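Local structure of McyG protein (Microcystis aeruginosa PCC 7806, 4R0M) at residues V98-A103 and E117-I122; K121-P126 and A177-T182; K311-F316 and A347-N352; E286-V291 and L317-K322. The protein comprises the adenylation and peptidyl carrier regions of a microcystin synthetase subunit, binds phenylalanyl-adenylate and probably activates its substrate by adenylation. All coordinates share one frame; numbering follows the deposited sequence.

Interaction 1: V98-A103 and E117-I122; sequences VPLTVA and ENVWKI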
loop_
_atom_site.group_PDB
_atom_site.type_symbol
_atom_site.label_atom_id
_atom_site.label_comp_id
_atom_site.label_asym_id
_atom_site.label_seq_id
_atom_site.Cartn_x
_atom_site.Cartn_y
_atom_site.Cartn_z
ATOM N N VAL A 98 13.762 -9.112 -2.054
ATOM C CA VAL A 98 12.380 -9.423 -2.409
ATOM C C VAL A 98 11.538 -9.382 -1.134
ATOM O O VAL A 98 11.327 -10.412 -0.483
ATOM C CB VAL A 98 12.256 -10.785 -3.133
ATOM C CG1 VAL A 98 10.836 -11.004 -3.640
ATOM C CG2 VAL A 98 13.240 -10.867 -4.295
ATOM N N PRO A 99 11.076 -8.177 -0.756
ATOM C CA PRO A 99 10.313 -8.021 0.474
ATOM C C PRO A 99 8.909 -8.583 0.322
ATOM O O PRO A 99 8.221 -8.285 -0.656
ATOM C CB PRO A 99 10.262 -6.495 0.676
ATOM C CG PRO A 99 11.205 -5.910 -0.328
ATOM C CD PRO A 99 11.239 -6.894 -1.456
ATOM N N LEU A 100 8.503 -9.413 1.273
ATOM C CA LEU A 100 7.155 -9.966 1.281
ATOM C C LEU A 100 6.502 -9.737 2.642
ATOM O O LEU A 100 7.194 -9.606 3.654
ATOM C CB LEU A 100 7.171 -11.455 0.915
ATOM C CG LEU A 100 7.597 -11.835 -0.512
ATOM C CD1 LEU A 100 7.854 -13.331 -0.620
ATOM C CD2 LEU A 100 6.580 -11.389 -1.554
ATOM N N THR A 101 5.173 -9.672 2.646
ATOM C CA THR A 101 4.395 -9.478 3.863
ATOM C C THR A 101 4.691 -10.591 4.862
ATOM O O THR A 101 4.724 -11.769 4.501
ATOM C CB THR A 101 2.880 -9.446 3.554
ATOM O OG1 THR A 101 2.612 -8.424 2.586
ATOM C CG2 THR A 101 2.055 -9.170 4.816
ATOM N N VAL A 102 4.935 -10.200 6.109
ATOM C CA VAL A 102 5.073 -11.144 7.210
ATOM C C VAL A 102 3.696 -11.727 7.529
ATOM O O VAL A 102 2.736 -10.987 7.750
ATOM C CB VAL A 102 5.703 -10.468 8.450
ATOM C CG1 VAL A 102 5.502 -11.307 9.706
ATOM C CG2 VAL A 102 7.187 -10.206 8.213
ATOM N N ALA A 103 3.607 -13.055 7.522
ATOM C CA ALA A 103 2.353 -13.763 7.777
ATOM C C ALA A 103 1.851 -13.536 9.203
ATOM O O ALA A 103 2.663 -13.372 10.118
ATOM C CB ALA A 103 2.525 -15.250 7.503
ATOM N N GLU A 117 5.674 -19.085 -0.159
ATOM C CA GLU A 117 6.003 -20.364 -0.794
ATOM C C GLU A 117 6.009 -20.277 -2.320
ATOM O O GLU A 117 6.889 -20.846 -2.967
ATOM C CB GLU A 117 5.056 -21.473 -0.321
ATOM C CG GLU A 117 5.246 -21.856 1.141
ATOM C CD GLU A 117 4.322 -22.968 1.608
ATOM O OE1 GLU A 117 3.596 -23.555 0.780
ATOM O OE2 GLU A 117 4.325 -23.262 2.819
ATOM N N ASN A 118 5.031 -19.567 -2.883
ATOM C CA ASN A 118 4.934 -19.404 -4.335
ATOM C C ASN A 118 6.101 -18.611 -4.912
ATOM O O ASN A 118 6.724 -19.036 -5.886
ATOM C CB ASN A 118 3.602 -18.758 -4.738
ATOM C CG ASN A 118 2.431 -19.729 -4.679
ATOM O OD1 ASN A 118 2.608 -20.948 -4.724
ATOM N ND2 ASN A 118 1.222 -19.186 -4.585
ATOM N N VAL A 119 6.391 -17.466 -4.298
ATOM C CA VAL A 119 7.506 -16.614 -4.704
ATOM C C VAL A 119 8.824 -17.380 -4.575
ATOM O O VAL A 119 9.668 -17.327 -5.473
ATOM C CB VAL A 119 7.538 -15.296 -3.890
ATOM C CG1 VAL A 119 8.823 -14.520 -4.138
ATOM C CG2 VAL A 119 6.327 -14.436 -4.225
ATOM N N TRP A 120 8.975 -18.107 -3.468
ATOM C CA TRP A 120 10.152 -18.944 -3.219
ATOM C C TRP A 120 10.391 -19.934 -4.328
ATOM O O TRP A 120 11.535 -20.151 -4.735
ATOM C CB TRP A 120 10.006 -19.658 -1.879
ATOM C CG TRP A 120 11.177 -20.518 -1.469
ATOM C CD1 TRP A 120 12.382 -20.108 -0.904
ATOM C CD2 TRP A 120 11.273 -21.982 -1.544
ATOM N NE1 TRP A 120 13.197 -21.183 -0.646
ATOM C CE2 TRP A 120 12.594 -22.336 -1.005
ATOM C CE3 TRP A 120 10.434 -22.997 -1.993
ATOM C CZ2 TRP A 120 13.028 -23.652 -0.929
ATOM C CZ3 TRP A 120 10.885 -24.320 -1.912
ATOM C CH2 TRP A 120 12.149 -24.636 -1.393
ATOM N N LYS A 121 9.312 -20.533 -4.830
ATOM C CA LYS A 121 9.393 -21.484 -5.940
ATOM C C LYS A 121 9.695 -20.787 -7.270
ATOM O O LYS A 121 10.484 -21.289 -8.072
ATOM C CB LYS A 121 8.108 -22.317 -6.036
ATOM C CG LYS A 121 7.963 -23.336 -4.914
ATOM C CD LYS A 121 6.559 -23.922 -4.833
ATOM C CE LYS A 121 6.430 -24.845 -3.629
ATOM N NZ LYS A 121 5.152 -25.613 -3.625
ATOM N N ILE A 122 9.074 -19.629 -7.488
ATOM C CA ILE A 122 9.304 -18.832 -8.696
ATOM C C ILE A 122 10.774 -18.398 -8.832
ATOM O O ILE A 122 11.311 -18.354 -9.941
ATOM C CB ILE A 122 8.352 -17.609 -8.753
ATOM C CG1 ILE A 122 6.913 -18.071 -9.005
ATOM C CG2 ILE A 122 8.770 -16.623 -9.839
ATOM C CD1 ILE A 122 5.854 -17.058 -8.620
#
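A beta-alpha-beta crossover runs from strand 96-99 through helix 111-122 to strand 128-130, passing over strand 72-76, which lies between the two. Val98 of the first strand and Leu100 just after it pack here against Val119 of the helix. The contact is wholly apolar. Leu100 and Val119 meet tip to tip: Leu100 CD1 lies 3.8 Å from Val119 CB, at the fork of the valine, so that the leucine methyl touches both of its branches. The other leucine methyl, CD2, meets Val119 CG2 at 4.1 Å. Leu100 has its CG beside the backbone N (chi1 -66°), which carries the isobutyl end to the helix. Branched valine suits the helix position because its two methyls, close to the backbone, make a short, broad apolar surface. With an alanine here, both methyls are gone, and Leu100 CD1 and Val98 CG1 would probably be left facing a gap between strand and helix. Val98 and Leu100 join strand 72-76 by backbone hydrogen bonds, and Phe181 of strand 176-182 touches both valines. Val98 adds one methyl to the contact, its CG1 standing 4.1 Å from Val119 CG1.

Interaction 2: K121-P126 and A177-T182; sequences KILDNP and ALLLFT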
loop_
_atom_site.group_PDB
_atom_site.type_symbol
_atom_site.label_atom_id
_atom_site.label_comp_id
_atom_site.label_asym_id
_atom_site.label_seq_id
_atom_site.Cartn_x
_atom_site.Cartn_y
_atom_site.Cartn_z
ATOM N N LYS A 121 9.312 -20.533 -4.830
ATOM C CA LYS A 121 9.393 -21.484 -5.940
ATOM C C LYS A 121 9.695 -20.787 -7.270
ATOM O O LYS A 121 10.484 -21.289 -8.072
ATOM C CB LYS A 121 8.108 -22.317 -6.036
ATOM C CG LYS A 121 7.963 -23.336 -4.914
ATOM C CD LYS A 121 6.559 -23.922 -4.833
ATOM C CE LYS A 121 6.430 -24.845 -3.629
ATOM N NZ LYS A 121 5.152 -25.613 -3.625
ATOM N N ILE A 122 9.074 -19.629 -7.488
ATOM C CA ILE A 122 9.304 -18.832 -8.696
ATOM C C ILE A 122 10.774 -18.398 -8.832
ATOM O O ILE A 122 11.311 -18.354 -9.941
ATOM C CB ILE A 122 8.352 -17.609 -8.753
ATOM C CG1 ILE A 122 6.913 -18.071 -9.005
ATOM C CG2 ILE A 122 8.770 -16.623 -9.839
ATOM C CD1 ILE A 122 5.854 -17.058 -8.620
ATOM N N LEU A 123 11.417 -18.114 -7.699
ATOM C CA LEU A 123 12.783 -17.579 -7.676
ATOM C C LEU A 123 13.879 -18.634 -7.485
ATOM O O LEU A 123 15.026 -18.293 -7.182
ATOM C CB LEU A 123 12.911 -16.500 -6.594
ATOM C CG LEU A 123 12.047 -15.239 -6.667
ATOM C CD1 LEU A 123 12.348 -14.342 -5.479
ATOM C CD2 LEU A 123 12.265 -14.489 -7.971
ATOM N N ASP A 124 13.519 -19.905 -7.674
ATOM C CA ASP A 124 14.446 -21.043 -7.554
ATOM C C ASP A 124 15.147 -21.129 -6.192
ATOM O O ASP A 124 16.376 -21.084 -6.107
ATOM C CB ASP A 124 15.470 -21.055 -8.706
ATOM C CG ASP A 124 14.824 -21.271 -10.072
ATOM O OD1 ASP A 124 13.944 -22.155 -10.198
ATOM O OD2 ASP A 124 15.207 -20.561 -11.028
ATOM N N ASN A 125 14.344 -21.246 -5.134
ATOM C CA ASN A 125 14.831 -21.499 -3.767
ATOM C C ASN A 125 15.851 -20.483 -3.225
ATOM O O ASN A 125 16.959 -20.864 -2.845
ATOM C CB ASN A 125 15.401 -22.928 -3.644
ATOM C CG ASN A 125 14.427 -24.003 -4.107
ATOM O OD1 ASN A 125 13.465 -23.734 -4.831
ATOM N ND2 ASN A 125 14.685 -25.242 -3.691
ATOM N N PRO A 126 15.480 -19.190 -3.180
ATOM C CA PRO A 126 16.406 -18.208 -2.626
ATOM C C PRO A 126 16.410 -18.210 -1.098
ATOM O O PRO A 126 15.454 -18.681 -0.474
ATOM C CB PRO A 126 15.845 -16.883 -3.140
ATOM C CG PRO A 126 14.380 -17.125 -3.239
ATOM C CD PRO A 126 14.232 -18.560 -3.655
ATOM N N ALA A 177 16.971 -3.429 -9.198
ATOM C CA ALA A 177 17.404 -3.120 -7.839
ATOM C C ALA A 177 16.418 -3.655 -6.802
ATOM O O ALA A 177 16.789 -3.905 -5.656
ATOM C CB ALA A 177 17.582 -1.618 -7.670
ATOM N N LEU A 178 15.163 -3.822 -7.214
ATOM C CA LEU A 178 14.092 -4.197 -6.302
ATOM C C LEU A 178 13.018 -5.008 -7.016
ATOM O O LEU A 178 12.547 -4.628 -8.091
ATOM C CB LEU A 178 13.481 -2.941 -5.669
ATOM C CG LEU A 178 12.360 -3.064 -4.630
ATOM C CD1 LEU A 178 12.812 -3.815 -3.382
ATOM C CD2 LEU A 178 11.854 -1.676 -4.270
ATOM N N LEU A 179 12.644 -6.130 -6.411
ATOM C CA LEU A 179 11.595 -6.985 -6.952
ATOM C C LEU A 179 10.452 -7.103 -5.947
ATOM O O LEU A 179 10.629 -7.660 -4.864
ATOM C CB LEU A 179 12.163 -8.360 -7.321
ATOM C CG LEU A 179 11.257 -9.428 -7.945
ATOM C CD1 LEU A 179 10.587 -8.949 -9.224
ATOM C CD2 LEU A 179 12.067 -10.687 -8.212
ATOM N N LEU A 180 9.291 -6.561 -6.312
ATOM C CA LEU A 180 8.118 -6.557 -5.436
ATOM C C LEU A 180 6.942 -7.321 -6.039
ATOM O O LEU A 180 6.416 -6.947 -7.091
ATOM C CB LEU A 180 7.691 -5.122 -5.102
ATOM C CG LEU A 180 8.616 -4.263 -4.236
ATOM C CD1 LEU A 180 8.296 -2.790 -4.430
ATOM C CD2 LEU A 180 8.505 -4.650 -2.770
ATOM N N PHE A 181 6.532 -8.386 -5.356
ATOM C CA PHE A 181 5.423 -9.217 -5.808
ATOM C C PHE A 181 4.089 -8.709 -5.283
ATOM O O PHE A 181 3.932 -8.476 -4.085
ATOM C CB PHE A 181 5.633 -10.673 -5.385
ATOM C CG PHE A 181 6.589 -11.429 -6.262
ATOM C CD1 PHE A 181 7.963 -11.367 -6.037
ATOM C CD2 PHE A 181 6.119 -12.212 -7.310
ATOM C CE1 PHE A 181 8.846 -12.064 -6.845
ATOM C CE2 PHE A 181 6.999 -12.913 -8.122
ATOM C CZ PHE A 181 8.364 -12.838 -7.889
ATOM N N THR A 182 3.138 -8.526 -6.194
ATOM C CA THR A 182 1.758 -8.209 -5.837
ATOM C C THR A 182 0.872 -9.412 -6.141
ATOM O O THR A 182 1.108 -10.129 -7.119
ATOM C CB THR A 182 1.222 -6.998 -6.624
ATOM O OG1 THR A 182 1.460 -7.192 -8.024
ATOM C CG2 THR A 182 1.900 -5.715 -6.177
#
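Leu123 CD2 is the methyl on which this contact turns, since it meets two side chains of strand 176-182. It lies 3.8 Å from Leu179 CD2, the two leucines running antiparallel alongside one another, and 4.2 Å from Phe181 CZ. It comes to the phenyl ring at its edge, near the ring plane. Ile122 CG2 approaches the same CZ obliquely at 4.3 Å, so the far corner of the ring fits against the last residue of the helix and the one after it. Leu179 has CG anti to its backbone N (chi1 -178°), which carries its methyls out to Leu123. Long leucines and a flat ring are apt here, because the closest CA atoms, Leu123 CA and Leu179 CA, are 10.7 Å apart.

What places Ile122 and Leu123 is a Schellman motif. Asn125 N probably bonds to Trp120 O at 3.0 Å, while Asp124 N makes a weak bond to Lys121 O; Asp124, with positive phi (57°), turns the chain out of the helix. Thr182, which touches the bound phenylalanyl-adenylate, begins the TSGSTG sequence that forms the phosphate-binding loop in adenylation domains. Strand 176-182 pairs with strand 190-195. Its Leu179 and Phe181 meet Ile96 and Val98 and the end of helix 111-122; Leu178 and Leu180 pack on helix 227-240 and also touch Pro99.

Interaction 3: K311-F316 and A347-N352; sequences KTIRLF and AGLSKN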
loop_
_atom_site.group_PDB
_atom_site.type_symbol
_atom_site.label_atom_id
_atom_site.label_comp_id
_atom_site.label_asym_id
_atom_site.label_seq_id
_atom_site.Cartn_x
_atom_site.Cartn_y
_atom_site.Cartn_z
ATOM N N LYS A 311 -16.795 12.260 1.166
ATOM C CA LYS A 311 -17.416 12.515 2.471
ATOM C C LYS A 311 -16.462 12.301 3.644
ATOM O O LYS A 311 -16.552 12.998 4.656
ATOM C CB LYS A 311 -18.666 11.649 2.662
ATOM C CG LYS A 311 -19.850 12.049 1.792
ATOM C CD LYS A 311 -21.159 11.450 2.298
ATOM C CE LYS A 311 -21.283 9.959 1.994
ATOM N NZ LYS A 311 -21.460 9.675 0.542
ATOM N N THR A 312 -15.561 11.334 3.499
ATOM C CA THR A 312 -14.582 11.006 4.536
ATOM C C THR A 312 -13.514 12.097 4.643
ATOM O O THR A 312 -13.171 12.527 5.745
ATOM C CB THR A 312 -13.938 9.623 4.281
ATOM O OG1 THR A 312 -14.969 8.633 4.165
ATOM C CG2 THR A 312 -12.998 9.228 5.416
ATOM N N ILE A 313 -13.004 12.543 3.497
ATOM C CA ILE A 313 -12.031 13.635 3.449
ATOM C C ILE A 313 -12.622 14.943 3.980
ATOM O O ILE A 313 -11.979 15.642 4.773
ATOM C CB ILE A 313 -11.474 13.841 2.022
ATOM C CG1 ILE A 313 -10.468 12.741 1.668
ATOM C CG2 ILE A 313 -10.814 15.206 1.885
ATOM C CD1 ILE A 313 -9.131 12.850 2.377
ATOM N N ARG A 314 -13.843 15.259 3.547
ATOM C CA ARG A 314 -14.543 16.475 3.967
ATOM C C ARG A 314 -14.670 16.547 5.489
ATOM O O ARG A 314 -14.428 17.598 6.090
ATOM C CB ARG A 314 -15.925 16.548 3.306
ATOM C CG ARG A 314 -16.709 17.820 3.589
ATOM C CD ARG A 314 -18.147 17.693 3.113
ATOM N NE ARG A 314 -19.007 18.721 3.696
ATOM C CZ ARG A 314 -19.369 19.846 3.084
ATOM N NH1 ARG A 314 -18.954 20.112 1.850
ATOM N NH2 ARG A 314 -20.155 20.713 3.709
ATOM N N LEU A 315 -15.037 15.422 6.100
ATOM C CA LEU A 315 -15.181 15.330 7.548
ATOM C C LEU A 315 -13.825 15.402 8.253
ATOM O O LEU A 315 -13.718 15.960 9.346
ATOM C CB LEU A 315 -15.922 14.041 7.926
ATOM C CG LEU A 315 -16.288 13.791 9.393
ATOM C CD1 LEU A 315 -17.249 14.847 9.927
ATOM C CD2 LEU A 315 -16.876 12.397 9.562
ATOM N N PHE A 316 -12.803 14.838 7.611
ATOM C CA PHE A 316 -11.436 14.819 8.134
ATOM C C PHE A 316 -10.885 16.236 8.284
ATOM O O PHE A 316 -10.278 16.566 9.304
ATOM C CB PHE A 316 -10.543 13.983 7.210
ATOM C CG PHE A 316 -9.207 13.622 7.799
ATOM C CD1 PHE A 316 -9.077 12.524 8.644
ATOM C CD2 PHE A 316 -8.071 14.362 7.484
ATOM C CE1 PHE A 316 -7.843 12.183 9.176
ATOM C CE2 PHE A 316 -6.834 14.023 8.013
ATOM C CZ PHE A 316 -6.719 12.932 8.859
ATOM N N ALA A 347 -2.797 18.996 -5.905
ATOM C CA ALA A 347 -2.280 20.285 -5.450
ATOM C C ALA A 347 -2.763 20.596 -4.033
ATOM O O ALA A 347 -2.223 21.477 -3.364
ATOM C CB ALA A 347 -2.689 21.391 -6.412
ATOM N N GLY A 348 -3.775 19.857 -3.583
ATOM C CA GLY A 348 -4.364 20.051 -2.263
ATOM C C GLY A 348 -5.862 20.253 -2.354
ATOM O O GLY A 348 -6.371 20.713 -3.379
ATOM N N LEU A 349 -6.568 19.909 -1.282
ATOM C CA LEU A 349 -8.025 20.046 -1.246
ATOM C C LEU A 349 -8.467 21.315 -0.528
ATOM O O LEU A 349 -7.969 21.633 0.555
ATOM C CB LEU A 349 -8.674 18.811 -0.616
ATOM C CG LEU A 349 -8.734 17.572 -1.512
ATOM C CD1 LEU A 349 -8.918 16.323 -0.671
ATOM C CD2 LEU A 349 -9.835 17.683 -2.560
ATOM N N SER A 350 -9.405 22.029 -1.143
ATOM C CA SER A 350 -9.881 23.310 -0.619
ATOM C C SER A 350 -11.307 23.242 -0.057
ATOM O O SER A 350 -11.915 24.282 0.221
ATOM C CB SER A 350 -9.770 24.401 -1.692
ATOM O OG SER A 350 -10.561 24.089 -2.827
ATOM N N LYS A 351 -11.823 22.021 0.116
ATOM C CA LYS A 351 -13.173 21.767 0.660
ATOM C C LYS A 351 -14.321 22.302 -0.205
ATOM O O LYS A 351 -15.492 22.190 0.165
ATOM C CB LYS A 351 -13.390 22.463 2.017
ATOM C CG LYS A 351 -14.733 22.193 2.683
ATOM C CD LYS A 351 -14.810 22.892 4.033
ATOM C CE LYS A 351 -16.148 22.665 4.719
ATOM N NZ LYS A 351 -16.241 23.343 6.045
ATOM N N ASN A 352 -13.970 22.878 -1.353
ATOM C CA ASN A 352 -14.934 23.511 -2.252
ATOM C C ASN A 352 -15.195 22.560 -3.417
ATOM O O ASN A 352 -16.221 22.663 -4.098
ATOM C CB ASN A 352 -14.478 24.883 -2.760
ATOM C CG ASN A 352 -14.068 25.819 -1.631
ATOM O OD1 ASN A 352 -14.447 25.627 -0.472
ATOM N ND2 ASN A 352 -13.287 26.840 -1.967
#
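Thr312 O is gripped twice, by Phe316 N at 3.0 Å in the helix and by Asn282 ND2 of helix 275-282, and the two residues that follow it, Ile313 and Arg314, face the loop 347-352. Ile313 and Leu349 lie roughly perpendicular to one another, and Ile313 CG2 is 3.4 Å from Leu349 CD1, a tight approach for two methyls. The branch at CB gives the isoleucine a methyl close to the helix, while the leucine reaches in from the loop. Both side chains rest on Ile330 of strand 330-336, and Phe278 of helix 275-282 also touches Ile313.

At the outer side of the contact the stem of Arg314 is extended, its CG anti to the backbone N (chi1 -176°), and weak links lie at its end: NH1 to Leu354 O, and a long ion pair from NE to Glu318 OE2. Lys351 is likewise fully stretched, and its NZ ends 5.3 Å from Arg314 NH2. The carboxylate of Glu318, against whose side chain the lysine packs, probably offsets the two positive charges. Long aliphatic stems with charged ends suit both places, where the contact passes from the interior to the surface. Helix 310-320 connects the adjacent parallel strands 300-303 and 330-336, a beta-alpha-beta crossover on the large mixed sheet of the adenylating fold, here flanked by the loop that follows strand 341-345.

Interaction 4: E286-V291 and L317-K322; sequences EELKHV and LEILEK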
loop_
_atom_site.group_PDB
_atom_site.type_symbol
_atom_site.label_atom_id
_atom_site.label_comp_id
_atom_site.label_asym_id
_atom_site.label_seq_id
_atom_site.Cartn_x
_atom_site.Cartn_y
_atom_site.Cartn_z
ATOM N N GLU A 286 -15.208 12.486 18.761
ATOM C CA GLU A 286 -15.656 12.810 20.115
ATOM C C GLU A 286 -14.496 13.185 21.043
ATOM O O GLU A 286 -14.492 14.273 21.623
ATOM C CB GLU A 286 -16.479 11.648 20.698
ATOM C CG GLU A 286 -16.944 11.833 22.141
ATOM C CD GLU A 286 -17.887 13.012 22.333
ATOM O OE1 GLU A 286 -18.656 13.338 21.401
ATOM O OE2 GLU A 286 -17.863 13.614 23.429
ATOM N N GLU A 287 -13.522 12.286 21.171
ATOM C CA GLU A 287 -12.350 12.512 22.028
ATOM C C GLU A 287 -11.415 13.609 21.506
ATOM O O GLU A 287 -10.583 14.125 22.254
ATOM C CB GLU A 287 -11.572 11.209 22.282
ATOM C CG GLU A 287 -11.497 10.253 21.101
ATOM C CD GLU A 287 -12.677 9.296 21.047
ATOM O OE1 GLU A 287 -12.650 8.279 21.772
ATOM O OE2 GLU A 287 -13.628 9.559 20.279
ATOM N N LEU A 288 -11.564 13.965 20.231
ATOM C CA LEU A 288 -10.794 15.050 19.622
ATOM C C LEU A 288 -11.356 16.439 19.945
ATOM O O LEU A 288 -10.778 17.457 19.550
ATOM C CB LEU A 288 -10.692 14.854 18.105
ATOM C CG LEU A 288 -9.602 13.902 17.600
ATOM C CD1 LEU A 288 -9.892 13.461 16.174
ATOM C CD2 LEU A 288 -8.221 14.538 17.697
ATOM N N LYS A 289 -12.476 16.473 20.662
ATOM C CA LYS A 289 -13.057 17.728 21.142
ATOM C C LYS A 289 -12.509 18.113 22.514
ATOM O O LYS A 289 -12.559 19.281 22.901
ATOM C CB LYS A 289 -14.584 17.636 21.195
ATOM C CG LYS A 289 -15.265 17.765 19.842
ATOM C CD LYS A 289 -16.770 17.587 19.960
ATOM C CE LYS A 289 -17.440 17.679 18.598
ATOM N NZ LYS A 289 -18.890 17.343 18.663
ATOM N N HIS A 290 -11.983 17.127 23.239
ATOM C CA HIS A 290 -11.525 17.327 24.615
ATOM C C HIS A 290 -10.028 17.437 24.736
ATOM O O HIS A 290 -9.515 17.890 25.763
ATOM C CB HIS A 290 -12.074 16.231 25.526
ATOM C CG HIS A 290 -13.583 16.145 25.520
ATOM N ND1 HIS A 290 -14.360 17.004 26.207
ATOM C CD2 HIS A 290 -14.449 15.268 24.866
ATOM C CE1 HIS A 290 -15.657 16.693 26.010
ATOM N NE2 HIS A 290 -15.709 15.632 25.187
ATOM N N VAL A 291 -9.318 17.016 23.692
ATOM C CA VAL A 291 -7.880 17.267 23.571
ATOM C C VAL A 291 -7.603 18.077 22.304
ATOM O O VAL A 291 -8.423 18.104 21.383
ATOM C CB VAL A 291 -7.034 15.966 23.572
ATOM C CG1 VAL A 291 -7.120 15.264 24.919
ATOM C CG2 VAL A 291 -7.445 15.031 22.442
ATOM N N LEU A 317 -11.111 17.065 7.264
ATOM C CA LEU A 317 -10.726 18.475 7.289
ATOM C C LEU A 317 -11.429 19.240 8.404
ATOM O O LEU A 317 -10.779 19.937 9.182
ATOM C CB LEU A 317 -11.014 19.140 5.941
ATOM C CG LEU A 317 -9.926 19.055 4.870
ATOM C CD1 LEU A 317 -10.516 19.188 3.476
ATOM C CD2 LEU A 317 -8.834 20.092 5.099
ATOM N N GLU A 318 -12.751 19.093 8.481
ATOM C CA GLU A 318 -13.567 19.782 9.484
ATOM C C GLU A 318 -13.109 19.488 10.912
ATOM O O GLU A 318 -13.044 20.394 11.747
ATOM C CB GLU A 318 -15.046 19.416 9.327
ATOM C CG GLU A 318 -15.726 20.039 8.118
ATOM C CD GLU A 318 -17.115 19.475 7.866
ATOM O OE1 GLU A 318 -17.816 19.124 8.843
ATOM O OE2 GLU A 318 -17.509 19.387 6.684
ATOM N N ILE A 319 -12.796 18.222 11.176
ATOM C CA ILE A 319 -12.342 17.791 12.495
ATOM C C ILE A 319 -10.951 18.345 12.818
ATOM O O ILE A 319 -10.717 18.841 13.923
ATOM C CB ILE A 319 -12.342 16.248 12.621
ATOM C CG1 ILE A 319 -13.770 15.697 12.541
ATOM C CG2 ILE A 319 -11.684 15.806 13.923
ATOM C CD1 ILE A 319 -13.849 14.209 12.260
ATOM N N LEU A 320 -10.042 18.277 11.847
ATOM C CA LEU A 320 -8.627 18.546 12.105
ATOM C C LEU A 320 -8.132 19.963 11.804
ATOM O O LEU A 320 -7.025 20.321 12.206
ATOM C CB LEU A 320 -7.736 17.497 11.423
ATOM C CG LEU A 320 -7.738 16.081 12.014
ATOM C CD1 LEU A 320 -6.592 15.276 11.432
ATOM C CD2 LEU A 320 -7.650 16.084 13.534
ATOM N N GLU A 321 -8.941 20.771 11.118
ATOM C CA GLU A 321 -8.612 22.191 10.951
ATOM C C GLU A 321 -8.659 22.914 12.303
ATOM O O GLU A 321 -7.997 23.933 12.495
ATOM C CB GLU A 321 -9.512 22.876 9.911
ATOM C CG GLU A 321 -10.942 23.151 10.357
ATOM C CD GLU A 321 -11.667 24.124 9.443
ATOM O OE1 GLU A 321 -11.759 23.850 8.226
ATOM O OE2 GLU A 321 -12.149 25.163 9.943
ATOM N N LYS A 322 -9.435 22.359 13.233
ATOM C CA LYS A 322 -9.484 22.828 14.618
ATOM C C LYS A 322 -8.235 22.390 15.388
ATOM O O LYS A 322 -8.080 22.700 16.572
ATOM C CB LYS A 322 -10.743 22.297 15.314
ATOM C CG LYS A 322 -12.049 22.746 14.676
ATOM C CD LYS A 322 -13.253 22.206 15.431
ATOM C CE LYS A 322 -14.545 22.794 14.886
ATOM N NZ LYS A 322 -15.709 22.472 15.760
#
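With CG beside the backbone N (chi1 -83°) and a nearly extended second torsion (chi2 162°), Leu288 directs CD1 at the helix, where Ile319 presents CG2, the branch anti to its own backbone N. The two methyls meet at 3.7 Å, Leu288 CD1 to Ile319 CG2, with one side chain lying athwart the other. From the next residue of the helix Leu320 CD2 comes up to the same leucine methyl at 4.3 Å. One methyl of the loop is therefore set against two consecutive helix residues; leucine has the reach to enter here, and the apolar branches of Ile319 and Leu320 match it.

Leu288 sits in a short turn. Lys289 N bonds to Glu286 O at 3.1 Å, and the turn is braced only weakly by a bond from His290 NE2 to Glu286 OE2, which lies in the plane of the imidazole at its edge. Leu288 O in turn takes a weak hydrogen bond from His323 NE2, just after residues 317-322. Leu260 of helix 258-265 touches both Leu288 and Leu320, so the loop between helix 275-282 and strand 300-303 is joined through this leucine to two helices, 258-265 and 310-320.

Overall arrangement
All four interactions belong to the AMP-binding region and form two pairs on opposite sides of the chain's centre. Interactions 1 and 2, with centres 7 Å apart, touch and share Lys121 and Ile122 of helix 111-122: its last turns meet the strand 96-99 region, and its C-terminal end with the following turn meets strand 176-182. Interactions 3 and 4, with centres 15 Å apart, use successive parts of helix 310-320, and their segments alternate along the chain. The pairs follow in series, their centres 38 to 44 Å apart. Each pair thus ties a crossover helix to its surroundings, one near the four-stranded parallel sheet, the other at the large mixed sheet, with side chains of interactions 1 to 3 within about 11 Å of the bound adenylate.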